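Local coordinates for acetylxylan esterase A (Aspergillus awamori, PDB 5X6S), which removes acetyl side groups from the xylan backbone as a secreted serine esterase of carbohydrate esterase family 1, at residues D50-F62 / I263-A275. Numbering follows the deposited sequence.
Sequences DSPYATLSEQYGF and IHGDKDMEWFGFA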
loop_
_atom_site.group_PDB
_atom_site.type_symbol
_atom_site.label_atom_id
_atom_site.label_comp_id
_atom_site.label_asym_id
_atom_site.label_seq_id
_atom_site.Cartn_x
_atom_site.Cartn_y
_atom_site.Cartn_z
ATOM N N ASP A 50 14.547 -20.191 -14.932
ATOM C CA ASP A 50 13.408 -20.798 -15.632
ATOM C C ASP A 50 12.201 -19.859 -15.715
ATOM O O ASP A 50 11.056 -20.308 -15.555
ATOM C CB ASP A 50 12.939 -22.043 -14.831
ATOM C CG ASP A 50 12.011 -22.970 -15.647
ATOM O OD1 ASP A 50 11.995 -22.881 -16.896
ATOM O OD2 ASP A 50 11.293 -23.783 -15.003
ATOM N N SER A 51 12.415 -18.548 -15.879
ATOM C CA SER A 51 11.302 -17.636 -16.026
ATOM C C SER A 51 11.854 -16.472 -16.801
ATOM O O SER A 51 13.061 -16.298 -16.830
ATOM C CB SER A 51 10.776 -17.178 -14.667
ATOM O OG SER A 51 11.771 -16.534 -13.877
ATOM N N PRO A 52 10.965 -15.666 -17.395
ATOM C CA PRO A 52 11.439 -14.547 -18.200
ATOM C C PRO A 52 11.679 -13.265 -17.423
ATOM O O PRO A 52 12.021 -12.268 -18.052
ATOM C CB PRO A 52 10.277 -14.339 -19.198
ATOM C CG PRO A 52 9.042 -14.721 -18.410
ATOM C CD PRO A 52 9.505 -15.905 -17.562
ATOM N N TYR A 53 11.486 -13.242 -16.098
ATOM C CA TYR A 53 11.419 -11.958 -15.367
ATOM C C TYR A 53 12.712 -11.166 -15.332
ATOM O O TYR A 53 12.686 -9.926 -15.393
ATOM C CB TYR A 53 10.851 -12.142 -13.922
ATOM C CG TYR A 53 9.497 -12.784 -13.942
ATOM C CD1 TYR A 53 8.456 -12.181 -14.607
ATOM C CD2 TYR A 53 9.300 -14.085 -13.442
ATOM C CE1 TYR A 53 7.195 -12.797 -14.714
ATOM C CE2 TYR A 53 8.074 -14.707 -13.560
ATOM C CZ TYR A 53 7.030 -14.055 -14.188
ATOM O OH TYR A 53 5.842 -14.669 -14.329
ATOM N N ALA A 54 13.843 -11.845 -15.205
ATOM C CA ALA A 54 15.148 -11.126 -15.252
ATOM C C ALA A 54 15.412 -10.499 -16.614
ATOM O O ALA A 54 15.890 -9.370 -16.686
ATOM C CB ALA A 54 16.315 -12.065 -14.868
ATOM N N THR A 55 15.066 -11.202 -17.692
ATOM C CA THR A 55 15.180 -10.668 -19.038
ATOM C C THR A 55 14.283 -9.422 -19.158
ATOM O O THR A 55 14.708 -8.370 -19.632
ATOM C CB THR A 55 14.808 -11.741 -20.122
ATOM O OG1 THR A 55 15.776 -12.782 -20.100
ATOM C CG2 THR A 55 14.759 -11.167 -21.520
ATOM N N LEU A 56 13.041 -9.551 -18.705
ATOM C CA LEU A 56 12.088 -8.421 -18.731
ATOM C C LEU A 56 12.499 -7.227 -17.829
ATOM O O LEU A 56 12.228 -6.051 -18.176
ATOM C CB LEU A 56 10.686 -8.921 -18.415
ATOM C CG LEU A 56 10.034 -9.875 -19.440
ATOM C CD1 LEU A 56 8.871 -10.637 -18.831
ATOM C CD2 LEU A 56 9.597 -9.129 -20.717
ATOM N N SER A 57 13.151 -7.504 -16.704
ATOM C CA SER A 57 13.654 -6.446 -15.798
ATOM C C SER A 57 14.672 -5.555 -16.504
ATOM O O SER A 57 14.804 -4.401 -16.210
ATOM C CB SER A 57 14.283 -7.038 -14.547
ATOM O OG SER A 57 15.612 -7.423 -14.755
ATOM N N GLU A 58 15.380 -6.111 -17.475
ATOM C CA GLU A 58 16.297 -5.313 -18.266
ATOM C C GLU A 58 15.584 -4.409 -19.265
ATOM O O GLU A 58 16.159 -3.423 -19.713
ATOM C CB GLU A 58 17.339 -6.196 -18.957
ATOM C CG GLU A 58 18.296 -6.892 -17.970
ATOM C CD GLU A 58 19.298 -5.980 -17.279
ATOM O OE1 GLU A 58 19.325 -4.747 -17.537
ATOM O OE2 GLU A 58 20.055 -6.500 -16.431
ATOM N N GLN A 59 14.336 -4.723 -19.607
ATOM C CA GLN A 59 13.562 -3.838 -20.421
ATOM C C GLN A 59 12.919 -2.774 -19.556
ATOM O O GLN A 59 12.956 -1.575 -19.897
ATOM C CB GLN A 59 12.498 -4.580 -21.184
ATOM C CG GLN A 59 13.061 -5.517 -22.222
ATOM C CD GLN A 59 12.018 -6.479 -22.763
ATOM O OE1 GLN A 59 10.848 -6.087 -23.023
ATOM N NE2 GLN A 59 12.428 -7.765 -22.896
ATOM N N TYR A 60 12.324 -3.203 -18.446
ATOM C CA TYR A 60 11.396 -2.335 -17.666
ATOM C C TYR A 60 11.998 -1.784 -16.390
ATOM O O TYR A 60 11.443 -0.870 -15.767
ATOM C CB TYR A 60 10.085 -3.104 -17.417
ATOM C CG TYR A 60 9.301 -3.406 -18.672
ATOM C CD1 TYR A 60 8.649 -2.397 -19.373
ATOM C CD2 TYR A 60 9.252 -4.692 -19.191
ATOM C CE1 TYR A 60 7.936 -2.687 -20.529
ATOM C CE2 TYR A 60 8.564 -4.975 -20.347
ATOM C CZ TYR A 60 7.922 -3.967 -21.016
ATOM O OH TYR A 60 7.210 -4.283 -22.151
ATOM N N GLY A 61 13.159 -2.292 -16.008
ATOM C CA GLY A 61 13.949 -1.726 -14.918
ATOM C C GLY A 61 13.531 -2.050 -13.502
ATOM O O GLY A 61 14.030 -1.404 -12.559
ATOM N N PHE A 62 12.631 -3.021 -13.326
ATOM C CA PHE A 62 12.218 -3.410 -11.998
ATOM C C PHE A 62 13.194 -4.415 -11.383
ATOM O O PHE A 62 14.035 -5.006 -12.096
ATOM C CB PHE A 62 10.810 -3.993 -12.032
ATOM C CG PHE A 62 10.594 -5.120 -13.040
ATOM C CD1 PHE A 62 11.029 -6.445 -12.767
ATOM C CD2 PHE A 62 9.951 -4.874 -14.236
ATOM C CE1 PHE A 62 10.810 -7.451 -13.690
ATOM C CE2 PHE A 62 9.693 -5.893 -15.151
ATOM C CZ PHE A 62 10.140 -7.170 -14.882
ATOM N N ILE A 263 4.527 -19.676 -18.345
ATOM C CA ILE A 263 4.490 -18.273 -18.039
ATOM C C ILE A 263 4.386 -17.455 -19.323
ATOM O O ILE A 263 5.111 -17.691 -20.293
ATOM C CB ILE A 263 5.807 -17.853 -17.329
ATOM C CG1 ILE A 263 5.954 -18.534 -15.982
ATOM C CG2 ILE A 263 5.868 -16.337 -17.175
ATOM C CD1 ILE A 263 7.349 -18.399 -15.392
ATOM N N HIS A 264 3.480 -16.481 -19.348
ATOM C CA HIS A 264 3.359 -15.580 -20.446
ATOM C C HIS A 264 3.942 -14.254 -19.946
ATOM O O HIS A 264 3.211 -13.357 -19.516
ATOM C CB HIS A 264 1.899 -15.408 -20.887
ATOM C CG HIS A 264 1.319 -16.615 -21.561
ATOM N ND1 HIS A 264 1.344 -17.874 -21.002
ATOM C CD2 HIS A 264 0.734 -16.754 -22.774
ATOM C CE1 HIS A 264 0.787 -18.738 -21.836
ATOM N NE2 HIS A 264 0.402 -18.077 -22.914
ATOM N N GLY A 265 5.263 -14.120 -20.028
ATOM C CA GLY A 265 5.964 -12.951 -19.468
ATOM C C GLY A 265 5.511 -11.585 -20.015
ATOM O O GLY A 265 5.294 -10.651 -19.242
ATOM N N ASP A 266 5.344 -11.448 -21.345
ATOM C CA ASP A 266 4.883 -10.174 -21.849
ATOM C C ASP A 266 3.466 -9.840 -21.334
ATOM O O ASP A 266 3.172 -8.686 -21.010
ATOM C CB ASP A 266 4.900 -10.089 -23.393
ATOM C CG ASP A 266 6.289 -10.394 -24.011
ATOM O OD1 ASP A 266 7.316 -10.361 -23.341
ATOM O OD2 ASP A 266 6.322 -10.701 -25.214
ATOM N N LYS A 267 2.617 -10.851 -21.264
ATOM C CA LYS A 267 1.256 -10.672 -20.705
ATOM C C LYS A 267 1.270 -10.255 -19.237
ATOM O O LYS A 267 0.428 -9.486 -18.796
ATOM C CB LYS A 267 0.392 -11.923 -20.907
ATOM C CG LYS A 267 0.143 -12.344 -22.360
ATOM C CD LYS A 267 -0.097 -11.181 -23.295
ATOM C CE LYS A 267 -1.454 -10.612 -23.161
ATOM N NZ LYS A 267 -1.758 -9.737 -24.354
ATOM N N ASP A 268 2.236 -10.767 -18.484
ATOM C CA ASP A 268 2.408 -10.369 -17.083
ATOM C C ASP A 268 2.727 -8.887 -17.031
ATOM O O ASP A 268 2.156 -8.159 -16.212
ATOM C CB ASP A 268 3.531 -11.143 -16.377
ATOM C CG ASP A 268 3.275 -12.620 -16.229
ATOM O OD1 ASP A 268 2.145 -13.120 -16.451
ATOM O OD2 ASP A 268 4.252 -13.356 -15.905
ATOM N N MET A 269 3.651 -8.429 -17.885
ATOM C CA MET A 269 4.005 -7.019 -17.985
ATOM C C MET A 269 2.793 -6.094 -18.199
ATOM O O MET A 269 2.723 -4.965 -17.667
ATOM C CB MET A 269 5.074 -6.803 -19.082
ATOM C CG MET A 269 6.421 -7.499 -18.858
ATOM S SD MET A 269 7.186 -7.099 -17.240
ATOM C CE MET A 269 6.614 -8.446 -16.214
ATOM N N GLU A 270 1.860 -6.573 -19.016
ATOM C CA GLU A 270 0.642 -5.842 -19.352
ATOM C C GLU A 270 -0.302 -5.831 -18.147
ATOM O O GLU A 270 -0.842 -4.795 -17.817
ATOM C CB GLU A 270 -0.043 -6.494 -20.548
ATOM C CG GLU A 270 0.662 -6.201 -21.853
ATOM C CD GLU A 270 0.095 -6.987 -23.044
ATOM O OE1 GLU A 270 -1.057 -7.471 -22.973
ATOM O OE2 GLU A 270 0.837 -7.143 -24.026
ATOM N N TRP A 271 -0.455 -6.985 -17.474
ATOM C CA TRP A 271 -1.357 -7.072 -16.321
ATOM C C TRP A 271 -0.835 -6.199 -15.185
ATOM O O TRP A 271 -1.586 -5.460 -14.516
ATOM C CB TRP A 271 -1.484 -8.522 -15.859
ATOM C CG TRP A 271 -2.314 -8.718 -14.627
ATOM C CD1 TRP A 271 -1.912 -9.216 -13.435
ATOM C CD2 TRP A 271 -3.700 -8.365 -14.471
ATOM N NE1 TRP A 271 -2.957 -9.238 -12.557
ATOM C CE2 TRP A 271 -4.073 -8.723 -13.175
ATOM C CE3 TRP A 271 -4.669 -7.809 -15.327
ATOM C CZ2 TRP A 271 -5.366 -8.541 -12.697
ATOM C CZ3 TRP A 271 -5.978 -7.635 -14.820
ATOM C CH2 TRP A 271 -6.288 -7.986 -13.537
ATOM N N PHE A 272 0.479 -6.275 -14.970
ATOM C CA PHE A 272 1.120 -5.494 -13.934
ATOM C C PHE A 272 1.065 -4.029 -14.259
ATOM O O PHE A 272 0.891 -3.239 -13.360
ATOM C CB PHE A 272 2.573 -5.905 -13.726
ATOM C CG PHE A 272 2.770 -7.304 -13.275
ATOM C CD1 PHE A 272 1.744 -8.050 -12.787
ATOM C CD2 PHE A 272 4.048 -7.879 -13.322
ATOM C CE1 PHE A 272 1.945 -9.346 -12.384
ATOM C CE2 PHE A 272 4.282 -9.178 -12.918
ATOM C CZ PHE A 272 3.217 -9.930 -12.423
ATOM N N GLY A 273 1.223 -3.664 -15.536
ATOM C CA GLY A 273 1.200 -2.262 -15.969
ATOM C C GLY A 273 2.539 -1.736 -16.426
ATOM O O GLY A 273 2.669 -0.558 -16.778
ATOM N N PHE A 274 3.569 -2.589 -16.420
ATOM C CA PHE A 274 4.875 -2.145 -16.917
ATOM C C PHE A 274 4.773 -1.857 -18.405
ATOM O O PHE A 274 5.396 -0.902 -18.877
ATOM C CB PHE A 274 5.990 -3.145 -16.668
ATOM C CG PHE A 274 6.365 -3.297 -15.200
ATOM C CD1 PHE A 274 6.952 -2.245 -14.503
ATOM C CD2 PHE A 274 6.120 -4.485 -14.527
ATOM C CE1 PHE A 274 7.305 -2.398 -13.150
ATOM C CE2 PHE A 274 6.454 -4.640 -13.175
ATOM C CZ PHE A 274 7.057 -3.584 -12.491
ATOM N N ALA A 275 3.964 -2.661 -19.098
ATOM C CA ALA A 275 3.752 -2.506 -20.536
ATOM C C ALA A 275 2.365 -1.897 -20.785
ATOM O O ALA A 275 2.268 -0.796 -21.381
ATOM C CB ALA A 275 3.868 -3.828 -21.241
ATOM O OXT ALA A 275 1.318 -2.491 -20.393
HETATM O O HOH W 1 8.618 -7.381 -23.860
#
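Tyr53 reaches across to Asp268 with its phenol end: OH donates a 2.6 Å hydrogen bond to OD2, the only direct hydrogen bond between the two segments. The carboxylate lies at the ring's edge, its plane only 17° from that of the ring, and OD2 is met nearly along its C-O axis. Tyr142 binds the other oxygen of Asp268, so two tyrosines hold this buried carboxylate, which probably helps to fix its rotation. Beside the bond, Ile263 points its CG2 at the tyrosine hydroxyl and at Pro52 CD (3.7 Å), while its CD1 meets Ser51 CB. Close approach is made at Gly265, where Pro52 CG comes within 3.7 Å of its CA and Leu56 CD1 rests against its carbonyl.

Met269 fills the middle. Its chain, bent at chi2 and chi3, brings CG to 3.6 Å from Tyr60 CE2; SD lies 3.5 Å from Phe62 CE2 and 3.7 Å from Tyr60 CD2, an oblique Met-aromatic contact with each ring. Tyr60 also takes Phe274 CB over one face, a CH-pi contact, and its OH touches Ala275 CB at the C-terminus. The ring of Phe274 receives Phe62 CD2 above its centre, yet the rings meet obliquely, planes 33° apart. At the outer margin, a water donates to both Gln59 OE1 and Asp266 OD1.

Helices 53-60 and 265-272 run in broadly the same direction, crossing at -51° with axes 10.6 Å apart. Tyr53, Phe62 and Phe274 reach strand 33-37 of the central sheet, and Asp268 touches strand 138-142. The two helices belong to the layer that covers one side of the mostly parallel sheet, as in the alpha/beta-hydrolase fold, with the C-terminal helix laid beside helix 53-60.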